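Side-chain contacts in hydroxylase (Rhodococcus sp., PDB 2OR0), which probably acts as a flavin-dependent oxidoreductase of the acyl-CoA dehydrogenase family, although its precise reaction, assigned as a hydroxylation, remains putative: residues R69-Y74 against Q115-I120; E108-D113 against A239-P244; S131-M136 against S182-L187; R334-R339 against L397-G402; L364-P369 against F373-H378. All coordinates share one frame; numbering follows the deposited sequence. Where two conformers were deposited one is given.

Interactions 1, 2 and 3 adjoin one another, whereas 4 and 5 lie apart. Interactions 1 and 2, with centres 11 Å apart, are joined by Q117 NE2, which donates to A112 O at 2.8 Å. Interaction 2 reaches interaction 3, 18 Å away between centres, through E108, whose carboxylate serves the H184 ring and, weakly, the Y133 hydroxyl; I186 of interaction 3 also packs against V116 and I120. Along the chain, interaction 3 is nested inside the loop closed by interaction 2, and interaction 5 inside that closed by interaction 4. The last two belong to the C-terminal helices and have centres 36 Å apart. The acetate, probably from the crystallisation liquor, sits beside interaction 4.

Interaction 1: R69-Y74 against Q115-I120; sequences RLYGGY and QVQEEI
The loop 69-74 comes closest to helix 114-121 at Y71 and Q117, whose CA atoms are 8.4 Å apart, a distance spanned by the tyrosine side chain. This is a loop-to-helix contact within the N-terminal helical part of an acyl-CoA dehydrogenase-type fold. Y71 projects toward the helix and crosses the side chains of Q117 and E118 at roughly right angles. Q117 O lies over the rim of one face of its ring, 3.9 Å above the plane, and L70 CG, of the same loop as Y71, over the rim of the opposite face. Q117 CB meets Y71 CE2 at 3.8 Å. The amide of Q117 runs on past the ring, and its NE2 is spent on A112 O. E118 starts with CG anti to the backbone N (chi1 -177°) and then bends at chi2, which brings the carboxylate to the edge of the ring, beside the hydroxyl. There Y71 OH donates to E118 OE1 over 2.9 Å, meeting the oxygen on its anti side, 16° out of the carboxylate plane.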
# COMPACT_ATOMS: atom_id res chain seq x y z
N ARG A 69 -10.64 -7.28 -16.04
CA ARG A 69 -11.19 -6.61 -17.25
C ARG A 69 -12.70 -6.75 -17.31
O ARG A 69 -13.39 -5.84 -17.79
CB ARG A 69 -10.55 -7.16 -18.54
CG ARG A 69 -9.16 -6.61 -18.81
CD ARG A 69 -8.49 -7.35 -19.97
NE ARG A 69 -7.03 -7.18 -19.97
CZ ARG A 69 -6.39 -6.12 -20.47
NH1 ARG A 69 -7.09 -5.11 -21.01
NH2 ARG A 69 -5.06 -6.06 -20.42
N LEU A 70 -13.21 -7.88 -16.82
CA LEU A 70 -14.66 -8.08 -16.71
C LEU A 70 -15.30 -6.89 -16.01
O LEU A 70 -16.37 -6.44 -16.42
CB LEU A 70 -14.98 -9.40 -15.99
CG LEU A 70 -16.45 -9.82 -15.78
CD1 LEU A 70 -17.22 -10.01 -17.11
CD2 LEU A 70 -16.52 -11.10 -14.96
N TYR A 71 -14.63 -6.35 -14.99
CA TYR A 71 -15.19 -5.23 -14.27
C TYR A 71 -14.48 -3.90 -14.52
O TYR A 71 -14.31 -3.10 -13.59
CB TYR A 71 -15.35 -5.55 -12.79
CG TYR A 71 -16.31 -6.69 -12.50
CD1 TYR A 71 -17.69 -6.48 -12.52
CD2 TYR A 71 -15.84 -7.95 -12.21
CE1 TYR A 71 -18.58 -7.52 -12.25
CE2 TYR A 71 -16.72 -9.00 -11.93
CZ TYR A 71 -18.08 -8.77 -11.95
OH TYR A 71 -18.93 -9.80 -11.68
N GLY A 72 -14.07 -3.66 -15.77
CA GLY A 72 -13.55 -2.35 -16.17
C GLY A 72 -12.08 -2.12 -15.85
O GLY A 72 -11.56 -1.01 -16.07
N GLY A 73 -11.40 -3.16 -15.35
CA GLY A 73 -10.04 -3.05 -14.85
C GLY A 73 -9.01 -3.21 -15.96
O GLY A 73 -9.37 -3.53 -17.09
N TYR A 74 -7.74 -3.00 -15.63
CA TYR A 74 -6.68 -3.02 -16.64
C TYR A 74 -5.75 -4.19 -16.54
O TYR A 74 -4.95 -4.39 -17.44
CB TYR A 74 -5.85 -1.73 -16.60
CG TYR A 74 -6.68 -0.50 -16.69
CD1 TYR A 74 -7.43 -0.23 -17.82
CD2 TYR A 74 -6.72 0.39 -15.63
CE1 TYR A 74 -8.21 0.92 -17.89
CE2 TYR A 74 -7.50 1.53 -15.69
CZ TYR A 74 -8.24 1.79 -16.81
OH TYR A 74 -8.99 2.93 -16.85
N GLN A 115 -19.78 -14.04 -6.91
CA GLN A 115 -20.95 -13.30 -6.45
C GLN A 115 -20.62 -11.96 -5.75
O GLN A 115 -21.33 -10.97 -5.92
CB GLN A 115 -21.86 -14.16 -5.57
CG GLN A 115 -23.23 -13.53 -5.31
CD GLN A 115 -24.13 -14.42 -4.46
OE1 GLN A 115 -23.78 -15.56 -4.14
NE2 GLN A 115 -25.29 -13.89 -4.08
N VAL A 116 -19.54 -11.95 -4.96
CA VAL A 116 -19.19 -10.72 -4.25
C VAL A 116 -18.57 -9.69 -5.21
O VAL A 116 -18.78 -8.48 -5.06
CB VAL A 116 -18.36 -11.00 -2.96
CG1 VAL A 116 -17.01 -11.61 -3.28
CG2 VAL A 116 -18.24 -9.72 -2.07
N GLN A 117 -17.86 -10.17 -6.24
CA GLN A 117 -17.27 -9.28 -7.24
C GLN A 117 -18.39 -8.54 -7.96
O GLN A 117 -18.28 -7.35 -8.25
CB GLN A 117 -16.42 -10.06 -8.26
CG GLN A 117 -15.36 -10.99 -7.69
CD GLN A 117 -14.40 -11.51 -8.75
OE1 GLN A 117 -14.06 -10.79 -9.69
NE2 GLN A 117 -13.97 -12.75 -8.61
N GLU A 118 -19.49 -9.26 -8.22
CA GLU A 118 -20.67 -8.70 -8.87
C GLU A 118 -21.37 -7.72 -7.94
O GLU A 118 -21.78 -6.63 -8.35
CB GLU A 118 -21.60 -9.86 -9.31
CG GLU A 118 -22.87 -9.48 -10.10
CD GLU A 118 -22.61 -8.55 -11.30
OE1 GLU A 118 -21.59 -8.70 -12.00
OE2 GLU A 118 -23.47 -7.66 -11.55
N GLU A 119 -21.49 -8.07 -6.66
CA GLU A 119 -22.07 -7.14 -5.67
C GLU A 119 -21.30 -5.81 -5.59
O GLU A 119 -21.91 -4.72 -5.55
CB GLU A 119 -22.13 -7.79 -4.29
CG GLU A 119 -23.23 -8.83 -4.16
CD GLU A 119 -23.17 -9.60 -2.85
OE1 GLU A 119 -22.11 -9.59 -2.19
OE2 GLU A 119 -24.19 -10.21 -2.49
N ILE A 120 -19.97 -5.89 -5.59
CA ILE A 120 -19.12 -4.71 -5.44
C ILE A 120 -18.99 -3.89 -6.72
O ILE A 120 -19.14 -2.66 -6.70
CB ILE A 120 -17.72 -5.12 -4.85
CG1 ILE A 120 -17.94 -5.72 -3.44
CG2 ILE A 120 -16.72 -3.94 -4.88
CD1 ILE A 120 -16.72 -6.26 -2.76

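Interaction 2: E108-D113 against A239-P244; sequences ELAFAD and AGRPEP
R241 leaves its backbone with CG anti to the carbonyl carbon (chi1 -62°) and bends at chi3 (62°), a fold that carries its guanidinium to the main-chain oxygen of A110. F111 takes a less common torsion, CG lying between the backbone N and the carbonyl carbon; its ring is led away while CB stays against A239 CB at 3.7 Å. R241 NH1 donates to A110 O at 3.0 Å, the donor tilted 28° from the carbonyl plane. The guanidinium also forms a side-on salt bridge with E243, R241 NE to E243 OE1 at 3.0 Å and R241 NH2 to E243 OE2 at 2.9 Å; both oxygens lie in the guanidinium plane, whereas the donors come from above the carboxylate plane. The contact ties the type I turn L109-A112 to the loop following helix 234-239. A110 O has a second, weak donor in Q117 NE2. With E243 fixing its rotation and probably offsetting its charge, R241 probably presents NH1 to this buried carbonyl as an oriented donor.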
# COMPACT_ATOMS: atom_id res chain seq x y z
N GLU A 108 -7.08 -8.92 -4.89
CA GLU A 108 -7.51 -10.07 -4.10
C GLU A 108 -8.97 -10.46 -4.43
O GLU A 108 -9.28 -11.64 -4.52
CB GLU A 108 -7.36 -9.83 -2.60
CG GLU A 108 -7.74 -11.08 -1.79
CD GLU A 108 -7.47 -10.95 -0.30
OE1 GLU A 108 -6.82 -9.97 0.11
OE2 GLU A 108 -7.90 -11.83 0.46
N LEU A 109 -9.85 -9.48 -4.62
CA LEU A 109 -11.24 -9.77 -4.92
C LEU A 109 -11.34 -10.56 -6.23
O LEU A 109 -12.32 -11.27 -6.45
CB LEU A 109 -12.04 -8.50 -5.06
CG LEU A 109 -13.54 -8.67 -4.81
CD1 LEU A 109 -13.84 -8.95 -3.31
CD2 LEU A 109 -14.30 -7.45 -5.33
N ALA A 110 -10.34 -10.42 -7.10
CA ALA A 110 -10.34 -11.10 -8.38
C ALA A 110 -10.49 -12.57 -8.18
O ALA A 110 -11.11 -13.23 -9.00
CB ALA A 110 -9.08 -10.79 -9.18
N PHE A 111 -9.94 -13.09 -7.08
CA PHE A 111 -10.10 -14.50 -6.76
C PHE A 111 -11.03 -14.78 -5.56
O PHE A 111 -10.99 -15.86 -4.98
CB PHE A 111 -8.75 -15.27 -6.65
CG PHE A 111 -7.75 -14.68 -5.67
CD1 PHE A 111 -7.72 -15.13 -4.33
CD2 PHE A 111 -6.81 -13.75 -6.09
CE1 PHE A 111 -6.78 -14.64 -3.44
CE2 PHE A 111 -5.86 -13.23 -5.19
CZ PHE A 111 -5.85 -13.68 -3.86
N ALA A 112 -11.84 -13.78 -5.22
CA ALA A 112 -12.99 -14.01 -4.32
C ALA A 112 -14.17 -14.56 -5.14
O ALA A 112 -14.18 -14.47 -6.39
CB ALA A 112 -13.39 -12.72 -3.59
N ASP A 113 -15.17 -15.11 -4.44
CA ASP A 113 -16.39 -15.63 -5.08
C ASP A 113 -16.95 -14.69 -6.12
O ASP A 113 -17.10 -13.48 -5.86
CB ASP A 113 -17.46 -15.93 -4.04
CG ASP A 113 -18.55 -16.84 -4.58
OD1 ASP A 113 -19.42 -16.35 -5.33
OD2 ASP A 113 -18.54 -18.05 -4.24
N ALA A 239 -9.53 -20.92 -7.36
CA ALA A 239 -10.20 -20.04 -8.30
C ALA A 239 -9.77 -20.34 -9.74
O ALA A 239 -10.52 -20.07 -10.68
CB ALA A 239 -9.95 -18.56 -7.96
N GLY A 240 -8.54 -20.87 -9.89
CA GLY A 240 -7.96 -21.28 -11.18
C GLY A 240 -8.09 -20.28 -12.31
O GLY A 240 -8.52 -20.64 -13.41
N ARG A 241 -7.75 -19.02 -12.06
CA ARG A 241 -7.76 -17.99 -13.11
C ARG A 241 -6.57 -18.17 -14.06
O ARG A 241 -5.51 -18.64 -13.63
CB ARG A 241 -7.76 -16.57 -12.52
CG ARG A 241 -8.97 -16.22 -11.65
CD ARG A 241 -9.06 -14.73 -11.42
NE ARG A 241 -9.25 -13.99 -12.66
CZ ARG A 241 -10.27 -13.19 -12.93
NH1 ARG A 241 -11.20 -12.95 -12.01
NH2 ARG A 241 -10.33 -12.58 -14.10
N PRO A 242 -6.75 -17.84 -15.36
CA PRO A 242 -5.64 -17.98 -16.31
C PRO A 242 -4.60 -16.83 -16.29
O PRO A 242 -3.47 -17.03 -16.73
CB PRO A 242 -6.34 -17.99 -17.68
CG PRO A 242 -7.54 -17.11 -17.47
CD PRO A 242 -7.98 -17.38 -16.03
N GLU A 243 -4.97 -15.66 -15.78
CA GLU A 243 -4.09 -14.50 -15.87
C GLU A 243 -2.90 -14.60 -14.88
O GLU A 243 -3.12 -14.82 -13.68
CB GLU A 243 -4.88 -13.21 -15.63
CG GLU A 243 -6.11 -13.04 -16.51
CD GLU A 243 -7.41 -13.57 -15.88
OE1 GLU A 243 -7.38 -14.45 -15.00
OE2 GLU A 243 -8.48 -13.10 -16.30
N PRO A 244 -1.65 -14.46 -15.38
CA PRO A 244 -0.52 -14.56 -14.46
C PRO A 244 -0.58 -13.52 -13.33
O PRO A 244 -0.18 -13.83 -12.22
CB PRO A 244 0.70 -14.35 -15.36
CG PRO A 244 0.22 -14.78 -16.75
CD PRO A 244 -1.20 -14.23 -16.77

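Interaction 3: S131-M136 against S182-L187; sequences SPYAPM and SLHVIL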
# COMPACT_ATOMS: atom_id res chain seq x y z
N SER A 131 -9.52 -1.20 3.80
CA SER A 131 -8.82 -2.17 4.62
C SER A 131 -9.15 -1.89 6.10
O SER A 131 -10.01 -1.06 6.42
CB SER A 131 -7.30 -2.02 4.37
OG SER A 131 -6.83 -0.71 4.76
N PRO A 132 -8.37 -2.47 7.03
CA PRO A 132 -7.18 -3.35 7.04
C PRO A 132 -7.40 -4.85 7.09
O PRO A 132 -8.39 -5.34 7.63
CB PRO A 132 -6.48 -2.93 8.32
CG PRO A 132 -7.64 -2.70 9.27
CD PRO A 132 -8.75 -2.09 8.41
N TYR A 133 -6.40 -5.57 6.59
CA TYR A 133 -6.33 -7.02 6.73
C TYR A 133 -5.96 -7.51 8.13
O TYR A 133 -6.11 -8.69 8.39
CB TYR A 133 -5.30 -7.59 5.76
CG TYR A 133 -5.72 -7.48 4.32
CD1 TYR A 133 -6.81 -8.18 3.83
CD2 TYR A 133 -5.00 -6.66 3.43
CE1 TYR A 133 -7.18 -8.09 2.49
CE2 TYR A 133 -5.36 -6.57 2.07
CZ TYR A 133 -6.46 -7.30 1.61
OH TYR A 133 -6.85 -7.21 0.28
N ALA A 134 -5.45 -6.62 8.99
CA ALA A 134 -5.11 -7.03 10.37
C ALA A 134 -6.30 -7.76 10.99
O ALA A 134 -7.43 -7.29 10.89
CB ALA A 134 -4.71 -5.83 11.23
N PRO A 135 -6.05 -8.94 11.58
CA PRO A 135 -7.14 -9.79 12.07
C PRO A 135 -7.68 -9.32 13.43
O PRO A 135 -7.65 -10.08 14.42
CB PRO A 135 -6.46 -11.15 12.20
CG PRO A 135 -5.06 -10.82 12.54
CD PRO A 135 -4.73 -9.55 11.79
N MSE A 136 -8.20 -8.09 13.44
CA MSE A 136 -8.62 -7.40 14.66
C MSE A 136 -10.03 -7.77 15.11
O MSE A 136 -10.50 -7.32 16.15
CB MSE A 136 -8.50 -5.88 14.48
CG MSE A 136 -7.08 -5.34 14.64
SE MSE A 136 -6.16 -6.24 16.11
CE MSE A 136 -4.93 -7.35 15.05
N SER A 182 -8.46 -18.26 10.37
CA SER A 182 -8.50 -16.81 10.11
C SER A 182 -9.18 -16.51 8.77
O SER A 182 -9.11 -17.32 7.84
CB SER A 182 -7.07 -16.25 10.10
OG SER A 182 -6.22 -17.05 9.26
N LEU A 183 -9.80 -15.34 8.65
CA LEU A 183 -10.51 -14.98 7.43
C LEU A 183 -10.13 -13.61 6.95
O LEU A 183 -9.67 -12.77 7.75
CB LEU A 183 -12.03 -14.94 7.67
CG LEU A 183 -12.79 -16.18 8.20
CD1 LEU A 183 -14.21 -15.75 8.57
CD2 LEU A 183 -12.85 -17.31 7.17
N HIS A 184 -10.34 -13.39 5.65
CA HIS A 184 -10.64 -12.09 5.08
C HIS A 184 -12.14 -12.01 4.78
O HIS A 184 -12.71 -12.92 4.15
CB HIS A 184 -9.83 -11.84 3.79
CG HIS A 184 -8.34 -11.80 3.99
ND1 HIS A 184 -7.45 -11.81 2.94
CD2 HIS A 184 -7.59 -11.77 5.12
CE1 HIS A 184 -6.21 -11.77 3.40
NE2 HIS A 184 -6.27 -11.75 4.72
N VAL A 185 -12.80 -10.94 5.22
CA VAL A 185 -14.27 -10.84 5.11
C VAL A 185 -14.64 -9.53 4.41
O VAL A 185 -13.96 -8.51 4.59
CB VAL A 185 -14.97 -10.95 6.51
CG1 VAL A 185 -14.68 -12.29 7.17
CG2 VAL A 185 -14.56 -9.80 7.45
N ILE A 186 -15.70 -9.56 3.61
CA ILE A 186 -16.16 -8.35 2.92
C ILE A 186 -17.49 -7.87 3.51
O ILE A 186 -18.42 -8.67 3.67
CB ILE A 186 -16.28 -8.59 1.38
CG1 ILE A 186 -14.91 -8.88 0.76
CG2 ILE A 186 -16.90 -7.40 0.67
CD1 ILE A 186 -14.79 -10.31 0.26
N LEU A 187 -17.57 -6.57 3.84
CA LEU A 187 -18.77 -5.96 4.44
C LEU A 187 -19.12 -4.70 3.70
O LEU A 187 -18.23 -3.93 3.35
CB LEU A 187 -18.55 -5.59 5.91
CG LEU A 187 -18.56 -6.67 6.99
CD1 LEU A 187 -17.31 -7.49 6.93
CD2 LEU A 187 -18.69 -6.02 8.35
O HOH W 1 -5.43 -11.19 8.00
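The Y133 ring presents its CD1 corner to the H184 imidazole. Y133 CD1 lies 3.6 Å above the imidazole plane, over its centre, and is 3.7 Å from H184 CE1. The planes meet at 39° with centroids 4.7 Å apart, an oblique pairing. H184 has CG anti to its carbonyl carbon (chi1 -64°), which puts the imidazole on the side facing the Y133 ring, and the two side chains cross at about a right angle. F254 meets the tyrosine ring edge-to-face, and F165 touches both rings.

H184 lies on strand 182-188 of the central beta-sheet domain of the acyl-CoA dehydrogenase-type fold, and Y133 on the loop joining strands 129-130 and 137-142, so the pair closes this loop over the sheet.

Polar bonds complete the setting. One water donates to Y133 O at 2.6 Å and, weakly, to H184 NE2 at 3.4 Å, in the plane of the imidazole. H184 ND1 is bonded to E108, whose other carboxylate oxygen makes a weak bond with Y133 OH. Putting a leucine in place of H184 would probably deprive the buried E108 carboxylate of this nitrogen partner and the water of its imidazole contact, while removing the flat surface beneath Y133 CD1.

Interaction 4: R334-R339 against L397-G402; sequences RAIGRR and LTQLGG. With ACT (acetate ion), chain E.
Q399 OE1 is the acceptor on which this contact turns. R339 meets it end-on with both terminal nitrogens: NH1 at 2.7 Å, approaching nearly along the C=O axis, and NH2 at 2.8 Å, from above the carbonyl plane. The oxygen lies in the guanidinium plane, but the amide plane is turned 49° from it, consistent with the different approaches of the two donors. R339 begins with CG anti to the backbone N (chi1 177°) and bends at chi3 to bring the nitrogens round, while Q399 is extended. R339 NH1 has a further, weak bond to S395 OG. Beside this fork the I336 CD1 methyl packs on Q399 CD at 4.0 Å, the two side chains crossing at about a right angle.

R334 and R338, the other two arginines of 334-339, find their partners away from Q399. R334 NH2 donates to the acetate oxygen OXT at 3.0 Å, the anion being also held by R409, and R334 NE is taken by I412 O. R338 NH1 serves Q341 and V385 O. T398 OG1 bonds to S395 O within its own helix.

Helix 389-399 ends here: G402 N returns to L397 O at 2.9 Å, and G401 N to T398 O. With G401 at positive phi, this is a Schellman motif, closing a helix whose last turn is pinned to helix 331-356 in the C-terminal helical part of the fold.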
# COMPACT_ATOMS: atom_id res chain seq x y z
N ARG A 334 9.80 -16.41 -1.87
CA ARG A 334 8.86 -15.47 -1.28
C ARG A 334 9.46 -14.71 -0.08
O ARG A 334 9.21 -13.52 0.08
CB ARG A 334 7.56 -16.18 -0.92
CG ARG A 334 6.58 -16.33 -2.10
CD ARG A 334 5.80 -17.66 -2.03
NE ARG A 334 5.05 -17.80 -0.78
CZ ARG A 334 4.78 -18.96 -0.18
NH1 ARG A 334 5.21 -20.10 -0.71
NH2 ARG A 334 4.08 -18.99 0.96
N ALA A 335 10.23 -15.41 0.72
CA ALA A 335 10.83 -14.90 1.96
C ALA A 335 11.87 -13.84 1.61
O ALA A 335 11.94 -12.77 2.24
CB ALA A 335 11.49 -16.05 2.75
N ILE A 336 12.68 -14.15 0.58
CA ILE A 336 13.71 -13.25 0.08
C ILE A 336 13.06 -12.05 -0.54
O ILE A 336 13.53 -10.94 -0.33
CB ILE A 336 14.70 -13.95 -0.89
CG1 ILE A 336 15.55 -14.95 -0.08
CG2 ILE A 336 15.65 -12.89 -1.58
CD1 ILE A 336 16.52 -15.82 -0.92
N GLY A 337 11.98 -12.24 -1.29
CA GLY A 337 11.26 -11.10 -1.81
C GLY A 337 10.68 -10.15 -0.75
O GLY A 337 10.61 -8.92 -0.95
N ARG A 338 10.20 -10.72 0.36
CA ARG A 338 9.69 -9.90 1.47
C ARG A 338 10.84 -9.14 2.08
O ARG A 338 10.71 -7.98 2.38
CB ARG A 338 8.96 -10.76 2.52
CG ARG A 338 7.48 -10.97 2.17
CD ARG A 338 6.63 -9.80 2.68
NE ARG A 338 6.53 -9.87 4.13
CZ ARG A 338 6.48 -8.82 4.95
NH1 ARG A 338 6.56 -7.57 4.49
NH2 ARG A 338 6.37 -9.03 6.27
N ARG A 339 11.97 -9.81 2.26
CA ARG A 339 13.16 -9.20 2.81
C ARG A 339 13.58 -7.96 1.99
O ARG A 339 13.86 -6.89 2.54
CB ARG A 339 14.29 -10.22 2.83
CG ARG A 339 15.60 -9.64 3.33
CD ARG A 339 16.66 -10.70 3.55
NE ARG A 339 17.15 -11.24 2.28
CZ ARG A 339 17.76 -12.43 2.16
NH1 ARG A 339 17.93 -13.20 3.22
NH2 ARG A 339 18.21 -12.83 0.99
N LEU A 397 17.44 -17.87 7.54
CA LEU A 397 17.36 -19.27 7.97
C LEU A 397 17.10 -20.20 6.77
O LEU A 397 17.74 -21.26 6.66
CB LEU A 397 16.33 -19.47 9.09
CG LEU A 397 16.17 -20.92 9.64
CD1 LEU A 397 17.43 -21.39 10.32
CD2 LEU A 397 14.99 -21.02 10.59
N THR A 398 16.21 -19.82 5.85
CA THR A 398 15.98 -20.67 4.67
C THR A 398 17.26 -20.81 3.83
O THR A 398 17.56 -21.89 3.31
CB THR A 398 14.80 -20.22 3.79
OG1 THR A 398 15.09 -18.95 3.18
CG2 THR A 398 13.56 -20.07 4.63
N GLN A 399 18.05 -19.73 3.76
CA GLN A 399 19.29 -19.75 2.99
C GLN A 399 20.33 -20.65 3.61
O GLN A 399 21.18 -21.16 2.91
CB GLN A 399 19.86 -18.34 2.79
CG GLN A 399 19.02 -17.52 1.83
CD GLN A 399 19.71 -16.23 1.46
OE1 GLN A 399 19.35 -15.17 1.96
NE2 GLN A 399 20.71 -16.31 0.58
N LEU A 400 20.24 -20.85 4.91
CA LEU A 400 21.12 -21.80 5.59
C LEU A 400 20.59 -23.23 5.56
O LEU A 400 21.20 -24.12 6.14
CB LEU A 400 21.29 -21.41 7.05
CG LEU A 400 22.44 -20.56 7.56
CD1 LEU A 400 22.79 -19.45 6.65
CD2 LEU A 400 22.00 -20.03 8.91
N GLY A 401 19.47 -23.44 4.89
CA GLY A 401 18.89 -24.77 4.79
C GLY A 401 17.84 -25.12 5.83
O GLY A 401 17.31 -26.24 5.82
N GLY A 402 17.52 -24.16 6.72
CA GLY A 402 16.58 -24.38 7.80
C GLY A 402 15.15 -24.11 7.38
O GLY A 402 14.91 -23.60 6.30
C ACT E . 4.01 -22.03 2.96
O ACT E . 4.95 -22.84 2.80
OXT ACT E . 3.40 -21.72 1.91
CH3 ACT E . 3.63 -21.47 4.30

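Interaction 5: L364-P369 against F373-H378; sequences LHYKTP and FWRDAH
Y366 lays an edge of its ring against R375, tying the loop 364-369 to the helix 370-381 that it runs into. H365 opens a type I turn to T368, and Y366, inside this turn, has its CE2 3.4 Å from R375 NH2 and 3.3 Å above one face of the guanidinium, toward the rim. The two planes stand 54° apart. A bend at chi3 (-73°) turns that face of R375 to the ring; its NH2 makes a salt bridge to E44 and a bond to Q371, its NH1 a bond to I202 O. An alanine at R375 is likely to leave E44 without its charged mate and the Y366 ring edge without the flat group it rests on. T368 closes the turn, its N and its OG1 both donating to H365 O, the hydroxyl over 2.7 Å. At P369 the carbonyl O lies 3.3 Å from F373 CD2, at the phenyl edge, and accepts a weak bond from F373 N at 3.4 Å. This weak bond accompanies the chain's entry into helix 370-381, in the C-terminal helical domain of the acyl-CoA dehydrogenase family.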
# COMPACT_ATOMS: atom_id res chain seq x y z
N LEU A 364 11.47 23.41 8.15
CA LEU A 364 10.61 22.99 9.28
C LEU A 364 9.18 23.52 9.17
O LEU A 364 8.28 23.02 9.82
CB LEU A 364 11.24 23.42 10.60
CG LEU A 364 12.64 22.85 10.91
CD1 LEU A 364 13.10 23.47 12.20
CD2 LEU A 364 12.65 21.27 10.94
N HIS A 365 8.98 24.54 8.33
CA HIS A 365 7.68 25.21 8.25
C HIS A 365 6.66 24.41 7.44
O HIS A 365 6.98 23.94 6.33
CB HIS A 365 7.87 26.65 7.74
CG HIS A 365 8.60 27.53 8.71
ND1 HIS A 365 9.97 27.49 8.87
CD2 HIS A 365 8.14 28.42 9.62
CE1 HIS A 365 10.32 28.32 9.84
NE2 HIS A 365 9.23 28.90 10.31
N TYR A 366 5.45 24.28 7.98
CA TYR A 366 4.31 23.63 7.29
C TYR A 366 3.94 24.22 5.92
O TYR A 366 3.39 23.53 5.08
CB TYR A 366 3.06 23.65 8.18
CG TYR A 366 3.02 22.55 9.22
CD1 TYR A 366 3.36 22.80 10.54
CD2 TYR A 366 2.69 21.24 8.85
CE1 TYR A 366 3.32 21.79 11.50
CE2 TYR A 366 2.68 20.20 9.81
CZ TYR A 366 2.98 20.49 11.13
OH TYR A 366 2.97 19.49 12.07
N LYS A 367 4.20 25.51 5.72
CA LYS A 367 3.96 26.13 4.41
C LYS A 367 4.93 25.66 3.32
O LYS A 367 4.81 26.08 2.18
CB LYS A 367 4.03 27.67 4.51
CG LYS A 367 5.43 28.20 4.79
CD LYS A 367 5.43 29.72 5.00
CE LYS A 367 6.64 30.16 5.80
NZ LYS A 367 7.88 29.50 5.21
N THR A 368 5.90 24.81 3.66
CA THR A 368 6.82 24.23 2.65
C THR A 368 6.50 22.74 2.51
O THR A 368 6.34 22.07 3.52
CB THR A 368 8.33 24.47 3.01
OG1 THR A 368 8.68 23.74 4.19
CG2 THR A 368 8.64 25.97 3.19
N PRO A 369 6.38 22.22 1.27
CA PRO A 369 5.93 20.83 1.07
C PRO A 369 6.87 19.70 1.50
O PRO A 369 6.39 18.61 1.78
CB PRO A 369 5.65 20.75 -0.44
CG PRO A 369 6.54 21.83 -1.04
CD PRO A 369 6.57 22.94 -0.02
N PHE A 373 6.12 15.38 2.95
CA PHE A 373 6.62 14.13 2.37
C PHE A 373 7.48 13.42 3.38
O PHE A 373 7.37 12.22 3.54
CB PHE A 373 7.37 14.35 1.05
CG PHE A 373 6.46 14.75 -0.10
CD1 PHE A 373 5.84 13.79 -0.89
CD2 PHE A 373 6.24 16.10 -0.38
CE1 PHE A 373 5.01 14.17 -1.93
CE2 PHE A 373 5.39 16.50 -1.43
CZ PHE A 373 4.79 15.53 -2.21
N TRP A 374 8.30 14.16 4.10
CA TRP A 374 9.18 13.56 5.09
C TRP A 374 8.38 12.85 6.23
O TRP A 374 8.69 11.71 6.60
CB TRP A 374 10.18 14.61 5.61
CG TRP A 374 11.01 14.11 6.76
CD1 TRP A 374 12.13 13.32 6.71
CD2 TRP A 374 10.77 14.38 8.14
NE1 TRP A 374 12.61 13.08 7.98
CE2 TRP A 374 11.78 13.71 8.88
CE3 TRP A 374 9.80 15.12 8.83
CZ2 TRP A 374 11.84 13.75 10.27
CZ3 TRP A 374 9.86 15.15 10.23
CH2 TRP A 374 10.88 14.47 10.92
N ARG A 375 7.36 13.53 6.77
CA ARG A 375 6.50 12.93 7.82
C ARG A 375 5.69 11.76 7.24
O ARG A 375 5.53 10.74 7.90
CB ARG A 375 5.55 13.98 8.43
CG ARG A 375 6.26 15.10 9.26
CD ARG A 375 5.23 16.11 9.85
NE ARG A 375 4.66 16.99 8.83
CZ ARG A 375 3.43 16.88 8.33
NH1 ARG A 375 2.64 15.89 8.72
NH2 ARG A 375 3.00 17.76 7.42
N ASP A 376 5.16 11.93 6.03
CA ASP A 376 4.42 10.83 5.36
C ASP A 376 5.27 9.55 5.26
O ASP A 376 4.78 8.42 5.47
CB ASP A 376 3.97 11.24 3.96
CG ASP A 376 2.90 12.33 3.95
OD1 ASP A 376 2.26 12.63 5.00
OD2 ASP A 376 2.69 12.92 2.85
N ALA A 377 6.55 9.70 4.93
CA ALA A 377 7.41 8.53 4.76
C ALA A 377 7.54 7.79 6.07
O ALA A 377 7.49 6.58 6.11
CB ALA A 377 8.81 8.93 4.22
N HIS A 378 7.77 8.53 7.15
CA HIS A 378 7.81 7.95 8.51
C HIS A 378 6.49 7.32 8.97
O HIS A 378 6.50 6.25 9.57
CB HIS A 378 8.29 9.00 9.52
CG HIS A 378 9.75 9.23 9.42
ND1 HIS A 378 10.67 8.35 9.95
CD2 HIS A 378 10.46 10.16 8.75
CE1 HIS A 378 11.89 8.77 9.66
NE2 HIS A 378 11.79 9.85 8.91